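Local coordinates for protein dipeptide Epimerase (Enterococcus faecalis V583, PDB 3JVA) that belongs to the mandelate racemase/muconate lactonizing enzyme family of the enolase superfamily and holds a magnesium ion in its barrel domain, at residues I81-I84 with H85-M88; Q115-L118 with Y119-L122. All blocks are in the same frame, centred on the assembly; numbering follows the deposited sequence.

Contact 1 (81-84 with 85-88) and contact 2 (115-118 with 119-122) are both local packings in the N-terminal family region. Their centres lie about 20 Å apart and their nearest atoms about 9 Å apart, so they do not touch. Helix 96-114 joins them: Tyr107 meets Ile81 of contact 1, and also Leu118 and Leu122 of contact 2. Helix 271-284 is a second link, with His272 at contact 1 and Ile271 at contact 2. Both contacts also reach the second subunit. Neither supplies a ligand to the magnesium ion, which is bound by Asp189, Glu215 and Asp240. They belong to the packing of the fold and to the subunit interface.

Contact 1 (I81-I84 with H85-M88); sequences IEKI and HEVM
Ile81 and His85 lie side by side one turn apart on helix 81-91 and form a tight part of this contact. CG1 and CD1 of Ile81 both come close to the imidazole, with CD1 3.6 Å from His85 CD2. In Ile81, chi1 (-171°) puts CG1 anti to the backbone N, and chi2 (65°) then turns CD1 to the ring. Ile81 O sits in the ring plane at its edge, 3.4 Å from His85 CD2. The methyl CE of Met88 lies 3.5 Å above one face of the His85 ring, offset toward the rim. The same CE is 4.0 Å from Ile84 CG2. His85 also stacks with His272.

Val87 is close too, with CG2 3.1 Å from Lys83 O. Only the outer ends of Lys83 and Glu86 are looser. Lys83 stays extended, and its NZ remains 5.9 Å from Glu86 OE1, too far for a salt bridge. Glu86 OE2 makes a salt bridge with Lys312 NZ and a hydrogen bond with Tyr125 OH, both of the second subunit.

Four backbone bonds run under both parts. Val87 N to Lys83 O is the shortest, 2.8 Å with an N-H...O angle of 169°. The Ile81, Ile84, His85 and Met88 side packs on helix 96-114, while carboxylate oxygens Glu82 OE1 and Glu86 OE2 bond to Lys312 of the second subunit, whose charge probably stabilises ionised Glu86.

Contact 2 (Q115-L118 with Y119-L122); sequences QLPL and YQLL
Pro117 and Tyr119 meet through apolar contact, with Pro117 CB 3.5 Å from Tyr119 CE2. The tyrosine CG sits between its own backbone N and carbonyl carbon (chi1 68°), which turns the ring back to the proline. Gln120 lays its CG beside Pro117 CD at 4.0 Å. Leu118 and Leu122 form a second apolar pair, with CG of Leu118 3.6 Å from CD1 of Leu122. Both also rest on Tyr107 and Ile271. Leu116 and Leu121 cross at about a right angle, joined by their methyls CD1 and CD2 at 3.9 Å. Leu121 packs on Leu121 of the second subunit.

Backbone hydrogen bonds make the turn. Gln120 N reaches Pro117 O at 3.1 Å. Leu118 O accepts two donors: Leu121 N at 2.8 Å and, weakly, Leu122 N at 3.3 Å.

Polar contacts also run outward. Tyr119 N is hydrogen-bonded to His306 ND1 on helix 298-310. Gln120 NE2 bonds to a glycerol, probably from the crystallisation liquor.

Just before the turn, Gln115 closes helix 96-114 in a Schellman motif. A few backbone bonds, one of them weak, hold the short turn, while its leucines pack it against helices 96-114, 271-284 and 298-310 and the neighbouring subunit.

Contact 1 (I81-I84 with H85-M88)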
loop_
_atom_site.group_PDB
_atom_site.type_symbol
_atom_site.label_atom_id
_atom_site.label_comp_id
_atom_site.label_asym_id
_atom_site.label_seq_id
_atom_site.Cartn_x
_atom_site.Cartn_y
_atom_site.Cartn_z
ATOM N N ILE B 81 -26.644 -0.096 -30.873
ATOM C CA ILE B 81 -25.373 0.612 -30.752
ATOM C C ILE B 81 -24.338 -0.285 -30.066
ATOM O O ILE B 81 -23.129 -0.138 -30.270
ATOM C CB ILE B 81 -25.572 1.942 -29.968
ATOM C CG1 ILE B 81 -24.302 2.794 -30.035
ATOM C CG2 ILE B 81 -25.949 1.658 -28.522
ATOM C CD1 ILE B 81 -23.958 3.288 -31.438
ATOM N N GLU B 82 -24.829 -1.223 -29.264
ATOM C CA GLU B 82 -23.975 -2.174 -28.566
ATOM C C GLU B 82 -23.231 -3.037 -29.586
ATOM O O GLU B 82 -22.010 -3.187 -29.511
ATOM C CB GLU B 82 -24.823 -3.056 -27.638
ATOM C CG GLU B 82 -25.323 -2.337 -26.385
ATOM C CD GLU B 82 -24.251 -2.207 -25.315
ATOM O OE1 GLU B 82 -23.947 -3.214 -24.646
ATOM O OE2 GLU B 82 -23.702 -1.100 -25.140
ATOM N N LYS B 83 -23.959 -3.596 -30.550
ATOM C CA LYS B 83 -23.321 -4.434 -31.562
ATOM C C LYS B 83 -22.516 -3.605 -32.554
ATOM O O LYS B 83 -21.446 -4.021 -32.996
ATOM C CB LYS B 83 -24.360 -5.268 -32.324
ATOM C CG LYS B 83 -23.736 -6.197 -33.361
ATOM C CD LYS B 83 -24.765 -7.113 -34.033
ATOM C CE LYS B 83 -24.101 -8.004 -35.088
ATOM N NZ LYS B 83 -25.052 -8.985 -35.718
ATOM N N ILE B 84 -23.019 -2.428 -32.906
ATOM C CA ILE B 84 -22.297 -1.596 -33.849
ATOM C C ILE B 84 -20.893 -1.297 -33.313
ATOM O O ILE B 84 -19.919 -1.366 -34.058
ATOM C CB ILE B 84 -23.091 -0.297 -34.152
ATOM C CG1 ILE B 84 -24.312 -0.655 -35.011
ATOM C CG2 ILE B 84 -22.209 0.708 -34.888
ATOM C CD1 ILE B 84 -25.333 0.453 -35.158
ATOM N N HIS B 85 -20.771 -1.004 -32.021
ATOM C CA HIS B 85 -19.450 -0.739 -31.466
ATOM C C HIS B 85 -18.668 -2.037 -31.351
ATOM O O HIS B 85 -17.451 -2.050 -31.504
ATOM C CB HIS B 85 -19.561 -0.043 -30.112
ATOM C CG HIS B 85 -19.653 1.445 -30.222
ATOM N ND1 HIS B 85 -18.546 2.247 -30.401
ATOM C CD2 HIS B 85 -20.725 2.272 -30.244
ATOM C CE1 HIS B 85 -18.931 3.504 -30.526
ATOM N NE2 HIS B 85 -20.249 3.547 -30.434
ATOM N N GLU B 86 -19.378 -3.132 -31.105
ATOM C CA GLU B 86 -18.730 -4.438 -31.012
ATOM C C GLU B 86 -18.031 -4.718 -32.341
ATOM O O GLU B 86 -16.857 -5.089 -32.375
ATOM C CB GLU B 86 -19.776 -5.521 -30.756
ATOM C CG GLU B 86 -19.216 -6.931 -30.712
ATOM C CD GLU B 86 -20.311 -7.963 -30.526
ATOM O OE1 GLU B 86 -20.981 -8.319 -31.518
ATOM O OE2 GLU B 86 -20.511 -8.402 -29.381
ATOM N N VAL B 87 -18.774 -4.544 -33.432
ATOM C CA VAL B 87 -18.262 -4.769 -34.786
ATOM C C VAL B 87 -17.074 -3.866 -35.102
ATOM O O VAL B 87 -16.046 -4.328 -35.608
ATOM C CB VAL B 87 -19.374 -4.532 -35.838
ATOM C CG1 VAL B 87 -18.822 -4.699 -37.248
ATOM C CG2 VAL B 87 -20.515 -5.511 -35.604
ATOM N N MET B 88 -17.209 -2.575 -34.812
ATOM C CA MET B 88 -16.112 -1.647 -35.077
ATOM C C MET B 88 -14.863 -2.002 -34.272
ATOM O O MET B 88 -13.744 -1.913 -34.780
ATOM C CB MET B 88 -16.540 -0.208 -34.771
ATOM C CG MET B 88 -17.630 0.306 -35.702
ATOM S SD MET B 88 -17.891 2.084 -35.538
ATOM C CE MET B 88 -18.628 2.180 -33.914
#

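Contact 2 (Q115-L118 with Y119-L122)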
loop_
_atom_site.group_PDB
_atom_site.type_symbol
_atom_site.label_atom_id
_atom_site.label_comp_id
_atom_site.label_asym_id
_atom_site.label_seq_id
_atom_site.Cartn_x
_atom_site.Cartn_y
_atom_site.Cartn_z
ATOM N N GLN B 115 -38.411 10.130 -33.476
ATOM C CA GLN B 115 -38.976 11.464 -33.703
ATOM C C GLN B 115 -38.778 12.313 -32.447
ATOM O O GLN B 115 -39.714 12.908 -31.902
ATOM C CB GLN B 115 -40.459 11.366 -34.086
ATOM C CG GLN B 115 -40.690 10.519 -35.341
ATOM C CD GLN B 115 -42.085 10.670 -35.938
ATOM O OE1 GLN B 115 -42.453 9.950 -36.872
ATOM N NE2 GLN B 115 -42.858 11.609 -35.414
ATOM N N LEU B 116 -37.528 12.353 -32.001
ATOM C CA LEU B 116 -37.135 13.101 -30.814
ATOM C C LEU B 116 -35.772 13.738 -31.023
ATOM O O LEU B 116 -34.918 13.183 -31.723
ATOM C CB LEU B 116 -37.027 12.163 -29.607
ATOM C CG LEU B 116 -38.272 11.458 -29.072
ATOM C CD1 LEU B 116 -37.859 10.383 -28.088
ATOM C CD2 LEU B 116 -39.181 12.469 -28.413
ATOM N N PRO B 117 -35.556 14.927 -30.437
ATOM C CA PRO B 117 -34.257 15.586 -30.578
ATOM C C PRO B 117 -33.302 14.653 -29.840
ATOM O O PRO B 117 -33.696 14.013 -28.865
ATOM C CB PRO B 117 -34.448 16.903 -29.827
ATOM C CG PRO B 117 -35.913 17.166 -29.958
ATOM C CD PRO B 117 -36.516 15.801 -29.742
ATOM N N LEU B 118 -32.055 14.585 -30.279
ATOM C CA LEU B 118 -31.102 13.682 -29.653
ATOM C C LEU B 118 -30.921 13.840 -28.146
ATOM O O LEU B 118 -30.817 12.844 -27.431
ATOM C CB LEU B 118 -29.738 13.790 -30.346
ATOM C CG LEU B 118 -28.636 12.848 -29.846
ATOM C CD1 LEU B 118 -29.114 11.389 -29.882
ATOM C CD2 LEU B 118 -27.405 13.029 -30.721
ATOM N N TYR B 119 -30.883 15.074 -27.650
ATOM C CA TYR B 119 -30.686 15.269 -26.217
ATOM C C TYR B 119 -31.728 14.561 -25.355
ATOM O O TYR B 119 -31.470 14.262 -24.193
ATOM C CB TYR B 119 -30.633 16.766 -25.873
ATOM C CG TYR B 119 -31.934 17.516 -26.042
ATOM C CD1 TYR B 119 -32.948 17.413 -25.094
ATOM C CD2 TYR B 119 -32.146 18.333 -27.148
ATOM C CE1 TYR B 119 -34.149 18.112 -25.244
ATOM C CE2 TYR B 119 -33.340 19.033 -27.309
ATOM C CZ TYR B 119 -34.335 18.916 -26.353
ATOM O OH TYR B 119 -35.519 19.605 -26.506
ATOM N N GLN B 120 -32.898 14.279 -25.923
ATOM C CA GLN B 120 -33.946 13.596 -25.171
ATOM C C GLN B 120 -33.619 12.117 -24.999
ATOM O O GLN B 120 -34.098 11.472 -24.070
ATOM C CB GLN B 120 -35.302 13.756 -25.870
ATOM C CG GLN B 120 -35.800 15.198 -25.901
ATOM C CD GLN B 120 -36.229 15.708 -24.535
ATOM O OE1 GLN B 120 -35.708 15.282 -23.504
ATOM N NE2 GLN B 120 -37.175 16.640 -24.525
ATOM N N LEU B 121 -32.799 11.580 -25.896
ATOM C CA LEU B 121 -32.413 10.172 -25.807
ATOM C C LEU B 121 -31.145 9.988 -24.985
ATOM O O LEU B 121 -30.778 8.860 -24.656
ATOM C CB LEU B 121 -32.166 9.591 -27.202
ATOM C CG LEU B 121 -33.346 9.470 -28.164
ATOM C CD1 LEU B 121 -32.861 8.901 -29.490
ATOM C CD2 LEU B 121 -34.413 8.578 -27.552
ATOM N N LEU B 122 -30.479 11.090 -24.647
ATOM C CA LEU B 122 -29.225 11.018 -23.908
ATOM C C LEU B 122 -29.244 11.486 -22.452
ATOM O O LEU B 122 -28.183 11.666 -21.856
ATOM C CB LEU B 122 -28.145 11.804 -24.671
ATOM C CG LEU B 122 -27.927 11.395 -26.135
ATOM C CD1 LEU B 122 -26.890 12.308 -26.784
ATOM C CD2 LEU B 122 -27.468 9.936 -26.202
#